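Local coordinates for C3-degrading proteinase (CppA protein) (Streptococcus pneumoniae, PDB 3E0R) that probably degrades complement component C3, and is built from two domains related to the glyoxalase superfamily, at residues Q184-V192 against G231-L239. Sequence-based numbering, arbitrary orientation.
Sequences QDLTVDNTV and GKDRNNVEL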
ATOM      1  N   GLN A 184     -19.756  -1.321   6.052  1.00 28.08           N
ATOM      2  CA  GLN A 184     -20.464  -0.208   5.408  1.00 28.42           C
ATOM      3  C   GLN A 184     -19.598   0.563   4.408  1.00 28.40           C
ATOM      4  O   GLN A 184     -20.078   0.954   3.353  1.00 29.34           O
ATOM      5  CB  GLN A 184     -21.057   0.750   6.467  1.00 28.79           C
ATOM      6  CG  GLN A 184     -20.055   1.333   7.502  1.00 29.45           C
ATOM      7  CD  GLN A 184     -20.596   2.588   8.216  1.00 30.42           C
ATOM      8  OE1 GLN A 184     -21.447   2.487   9.091  1.00 29.45           O
ATOM      9  NE2 GLN A 184     -20.066   3.779   7.853  1.00 34.38           N
ATOM     10  N   ASP A 185     -18.319   0.739   4.720  1.00 28.13           N
ATOM     11  CA  ASP A 185     -17.417   1.603   3.934  1.00 27.72           C
ATOM     12  C   ASP A 185     -16.543   0.897   2.890  1.00 27.68           C
ATOM     13  O   ASP A 185     -15.647   1.528   2.267  1.00 29.46           O
ATOM     14  CB  ASP A 185     -16.524   2.408   4.911  1.00 27.47           C
ATOM     15  CG  ASP A 185     -17.333   3.324   5.822  1.00 26.92           C
ATOM     16  OD1 ASP A 185     -18.541   3.518   5.561  1.00 23.66           O
ATOM     17  OD2 ASP A 185     -16.760   3.835   6.806  1.00 26.36           O
ATOM     18  N   LEU A 186     -16.802  -0.379   2.650  1.00 26.95           N
ATOM     19  CA  LEU A 186     -15.967  -1.182   1.751  1.00 26.66           C
ATOM     20  C   LEU A 186     -16.147  -0.834   0.287  1.00 26.17           C
ATOM     21  O   LEU A 186     -15.339  -1.226  -0.547  1.00 25.91           O
ATOM     22  CB  LEU A 186     -16.264  -2.678   1.951  1.00 26.98           C
ATOM     23  CG  LEU A 186     -15.694  -3.376   3.175  1.00 27.29           C
ATOM     24  CD1 LEU A 186     -16.099  -4.876   3.149  1.00 22.16           C
ATOM     25  CD2 LEU A 186     -14.190  -3.145   3.216  1.00 22.71           C
ATOM     26  N   THR A 187     -17.239  -0.141  -0.040  1.00 27.14           N
ATOM     27  CA  THR A 187     -17.466   0.388  -1.404  1.00 26.91           C
ATOM     28  C   THR A 187     -17.763   1.911  -1.472  1.00 27.09           C
ATOM     29  O   THR A 187     -18.162   2.431  -2.526  1.00 27.00           O
ATOM     30  CB  THR A 187     -18.581  -0.397  -2.103  1.00 27.07           C
ATOM     31  OG1 THR A 187     -19.849  -0.030  -1.546  1.00 27.70           O
ATOM     32  CG2 THR A 187     -18.351  -1.923  -1.954  1.00 25.24           C
ATOM     33  N   VAL A 188     -17.495   2.634  -0.387  1.00 27.06           N
ATOM     34  CA  VAL A 188     -17.784   4.075  -0.303  1.00 27.54           C
ATOM     35  C   VAL A 188     -16.981   4.899  -1.357  1.00 28.77           C
ATOM     36  O   VAL A 188     -15.823   4.597  -1.672  1.00 29.33           O
ATOM     37  CB  VAL A 188     -17.507   4.595   1.170  1.00 27.08           C
ATOM     38  CG1 VAL A 188     -16.024   4.722   1.454  1.00 24.87           C
ATOM     39  CG2 VAL A 188     -18.163   5.890   1.443  1.00 26.79           C
ATOM     40  N   ASP A 189     -17.583   5.950  -1.902  1.00 29.37           N
ATOM     41  CA  ASP A 189     -16.819   6.867  -2.730  1.00 30.03           C
ATOM     42  C   ASP A 189     -15.500   7.312  -2.016  1.00 30.24           C
ATOM     43  O   ASP A 189     -15.496   7.585  -0.805  1.00 30.03           O
ATOM     44  CB  ASP A 189     -17.667   8.079  -3.109  1.00 30.98           C
ATOM     45  CG  ASP A 189     -16.955   8.997  -4.070  1.00 34.49           C
ATOM     46  OD1 ASP A 189     -16.188   8.483  -4.923  1.00 40.65           O
ATOM     47  OD2 ASP A 189     -17.170  10.224  -3.997  1.00 37.89           O
ATOM     48  N   ASN A 190     -14.409   7.391  -2.779  1.00 29.40           N
ATOM     49  CA  ASN A 190     -13.082   7.501  -2.190  1.00 29.51           C
ATOM     50  C   ASN A 190     -12.731   8.834  -1.555  1.00 29.50           C
ATOM     51  O   ASN A 190     -11.683   8.963  -0.903  1.00 30.52           O
ATOM     52  CB  ASN A 190     -11.983   7.048  -3.169  1.00 29.73           C
ATOM     53  CG  ASN A 190     -11.726   8.009  -4.311  1.00 29.41           C
ATOM     54  OD1 ASN A 190     -10.602   8.094  -4.769  1.00 32.12           O
ATOM     55  ND2 ASN A 190     -12.746   8.648  -4.830  1.00 25.92           N
ATOM     56  N   THR A 191     -13.611   9.812  -1.744  1.00 28.31           N
ATOM     57  CA  THR A 191     -13.531  11.087  -1.067  1.00 27.17           C
ATOM     58  C   THR A 191     -14.119  11.018   0.355  1.00 26.84           C
ATOM     59  O   THR A 191     -13.924  11.942   1.143  1.00 27.24           O
ATOM     60  CB  THR A 191     -14.355  12.117  -1.833  1.00 27.41           C
ATOM     61  OG1 THR A 191     -15.680  11.599  -1.972  1.00 27.87           O
ATOM     62  CG2 THR A 191     -13.779  12.360  -3.210  1.00 26.47           C
ATOM     63  N   VAL A 192     -14.846   9.950   0.679  1.00 25.72           N
ATOM     64  CA  VAL A 192     -15.647   9.946   1.906  1.00 25.03           C
ATOM     65  C   VAL A 192     -14.794   9.655   3.169  1.00 25.16           C
ATOM     66  O   VAL A 192     -15.049  10.268   4.250  1.00 25.91           O
ATOM     67  CB  VAL A 192     -16.934   9.024   1.793  1.00 24.89           C
ATOM     68  CG1 VAL A 192     -17.668   8.891   3.155  1.00 20.88           C
ATOM     69  CG2 VAL A 192     -17.915   9.555   0.680  1.00 22.18           C
ATOM     70  N   GLY A 231      -9.622   4.364 -14.705  1.00 17.93           N
ATOM     71  CA  GLY A 231     -10.887   3.678 -14.477  1.00 16.97           C
ATOM     72  C   GLY A 231     -11.201   3.634 -12.999  1.00 17.23           C
ATOM     73  O   GLY A 231     -10.457   4.135 -12.145  1.00 16.30           O
ATOM     74  N   LYS A 232     -12.317   3.009 -12.689  1.00 17.91           N
ATOM     75  CA  LYS A 232     -12.824   2.972 -11.325  1.00 18.81           C
ATOM     76  C   LYS A 232     -13.377   1.581 -11.093  1.00 17.90           C
ATOM     77  O   LYS A 232     -14.048   1.030 -11.961  1.00 17.98           O
ATOM     78  CB  LYS A 232     -13.934   4.004 -11.150  1.00 18.82           C
ATOM     79  CG  LYS A 232     -14.187   4.409  -9.714  1.00 20.00           C
ATOM     80  CD  LYS A 232     -15.098   5.620  -9.713  1.00 20.92           C
ATOM     81  CE  LYS A 232     -15.002   6.394  -8.457  1.00 23.29           C
ATOM     82  NZ  LYS A 232     -15.231   7.864  -8.693  1.00 27.05           N
ATOM     83  N   ASP A 233     -13.058   1.017  -9.939  1.00 17.77           N
ATOM     84  CA  ASP A 233     -13.425  -0.344  -9.625  1.00 17.78           C
ATOM     85  C   ASP A 233     -14.774  -0.297  -8.936  1.00 17.64           C
ATOM     86  O   ASP A 233     -15.218   0.764  -8.482  1.00 17.30           O
ATOM     87  CB  ASP A 233     -12.360  -1.015  -8.742  1.00 17.88           C
ATOM     88  CG  ASP A 233     -12.449  -2.550  -8.762  1.00 17.95           C
ATOM     89  OD1 ASP A 233     -13.245  -3.112  -9.536  1.00 18.63           O
ATOM     90  OD2 ASP A 233     -11.703  -3.204  -8.007  1.00 18.66           O
ATOM     91  N   ARG A 234     -15.427  -1.448  -8.894  1.00 18.34           N
ATOM     92  CA  ARG A 234     -16.751  -1.602  -8.313  1.00 18.30           C
ATOM     93  C   ARG A 234     -16.839  -1.232  -6.816  1.00 18.25           C
ATOM     94  O   ARG A 234     -17.925  -0.925  -6.299  1.00 19.05           O
ATOM     95  CB  ARG A 234     -17.230  -3.044  -8.537  1.00 19.11           C
ATOM     96  CG  ARG A 234     -17.137  -3.527 -10.016  1.00 18.95           C
ATOM     97  CD  ARG A 234     -18.253  -4.489 -10.368  1.00 19.06           C
ATOM     98  NE  ARG A 234     -18.357  -4.733 -11.811  1.00 20.85           N
ATOM     99  CZ  ARG A 234     -17.545  -5.539 -12.506  1.00 22.70           C
ATOM    100  NH1 ARG A 234     -16.534  -6.190 -11.918  1.00 24.08           N
ATOM    101  NH2 ARG A 234     -17.733  -5.693 -13.807  1.00 21.66           N
ATOM    102  N   ASN A 235     -15.705  -1.254  -6.127  1.00 17.63           N
ATOM    103  CA  ASN A 235     -15.613  -0.730  -4.782  1.00 17.13           C
ATOM    104  C   ASN A 235     -15.195   0.752  -4.688  1.00 16.32           C
ATOM    105  O   ASN A 235     -14.889   1.275  -3.605  1.00 15.12           O
ATOM    106  CB  ASN A 235     -14.653  -1.615  -3.977  1.00 18.39           C
ATOM    107  CG  ASN A 235     -13.196  -1.532  -4.453  1.00 18.52           C
ATOM    108  OD1 ASN A 235     -12.839  -0.780  -5.363  1.00 20.26           O
ATOM    109  ND2 ASN A 235     -12.351  -2.292  -3.795  1.00 17.65           N
ATOM    110  N   ASN A 236     -15.152   1.418  -5.836  1.00 15.89           N
ATOM    111  CA  ASN A 236     -14.801   2.834  -5.937  1.00 16.05           C
ATOM    112  C   ASN A 236     -13.330   3.272  -5.679  1.00 15.82           C
ATOM    113  O   ASN A 236     -13.043   4.451  -5.632  1.00 16.78           O
ATOM    114  CB  ASN A 236     -15.832   3.709  -5.195  1.00 15.51           C
ATOM    115  CG  ASN A 236     -17.185   3.670  -5.876  1.00 15.56           C
ATOM    116  OD1 ASN A 236     -17.254   3.766  -7.098  1.00 14.29           O
ATOM    117  ND2 ASN A 236     -18.241   3.400  -5.115  1.00 11.59           N
ATOM    118  N   VAL A 237     -12.414   2.318  -5.602  1.00 16.41           N
ATOM    119  CA  VAL A 237     -10.975   2.566  -5.768  1.00 16.09           C
ATOM    120  C   VAL A 237     -10.674   2.862  -7.274  1.00 17.27           C
ATOM    121  O   VAL A 237     -11.004   2.093  -8.199  1.00 18.79           O
ATOM    122  CB  VAL A 237     -10.140   1.376  -5.215  1.00 16.37           C
ATOM    123  CG1 VAL A 237      -8.619   1.558  -5.413  1.00 15.30           C
ATOM    124  CG2 VAL A 237     -10.474   1.132  -3.682  1.00 13.32           C
ATOM    125  N   GLU A 238     -10.081   4.005  -7.504  1.00 16.73           N
ATOM    126  CA  GLU A 238      -9.553   4.365  -8.785  1.00 17.08           C
ATOM    127  C   GLU A 238      -8.417   3.481  -9.266  1.00 16.65           C
ATOM    128  O   GLU A 238      -7.542   3.099  -8.496  1.00 17.16           O
ATOM    129  CB  GLU A 238      -9.088   5.828  -8.727  1.00 16.84           C
ATOM    130  CG  GLU A 238     -10.291   6.774  -8.615  1.00 17.71           C
ATOM    131  CD  GLU A 238      -9.880   8.218  -8.654  1.00 19.57           C
ATOM    132  OE1 GLU A 238      -8.646   8.436  -8.614  1.00 20.76           O
ATOM    133  OE2 GLU A 238     -10.776   9.114  -8.715  1.00 21.72           O
ATOM    134  N   LEU A 239      -8.424   3.174 -10.560  1.00 16.83           N
ATOM    135  CA  LEU A 239      -7.443   2.247 -11.178  1.00 16.78           C
ATOM    136  C   LEU A 239      -6.783   2.993 -12.295  1.00 16.72           C
ATOM    137  O   LEU A 239      -7.399   3.228 -13.319  1.00 16.38           O
ATOM    138  CB  LEU A 239      -8.128   0.975 -11.695  1.00 16.45           C
ATOM    139  CG  LEU A 239      -8.965   0.196 -10.664  1.00 15.29           C
ATOM    140  CD1 LEU A 239      -9.798  -0.842 -11.383  1.00 11.58           C
ATOM    141  CD2 LEU A 239      -8.113  -0.378  -9.483  1.00  9.99           C
TER
HETATM  142  O   HOH W   1     -13.552  -3.123  -1.184  1.00 31.64           O
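Asn-236 meets the loop 184-192 with CB, CG and ND2. Asn-236 CB lies 3.6 Å from Val-188 O; chi1 of -67° turns CG back from the carbonyl carbon and brings it 3.7 Å from Thr-187 O. At the tip, Asn-236 ND2 donates to Thr-187 O at 2.8 Å, close to the amide plane and nearly in line with the C=O bond. Asparagine suits this place twice over: its short amide donates to a loop carbonyl, and its backbone accepts the positive phi (71°) at the last position of the type I turn Asp-233 to Asn-236. That turn belongs to the beta hairpin of strands 228-232 and 238-243, whose end the loop before strand 196-203 flanks. The amide of Asn-235 serves both ways: OD1 accepts from Val-237 N in an Asx turn, while ND2 reaches Leu-186 O through a water. Asn-235 O receives a CA-H...O contact from Thr-187 CA (3.5 Å) and, like Val-188 O, a hydrogen bond from Lys-73, so one lysine ties both segments. Lys-232, long enough to carry its ammonium across, meets Asp-189 at about a right angle in a long salt bridge, Lys-232 NZ to Asp-189 OD1 3.9 Å. A carboxylate can serve two partners, and Asp-189 OD2 is met from above its plane by Thr-191 OG1 at 2.9 Å, while Asn-190 CB packs 3.7 Å from Asn-236 O.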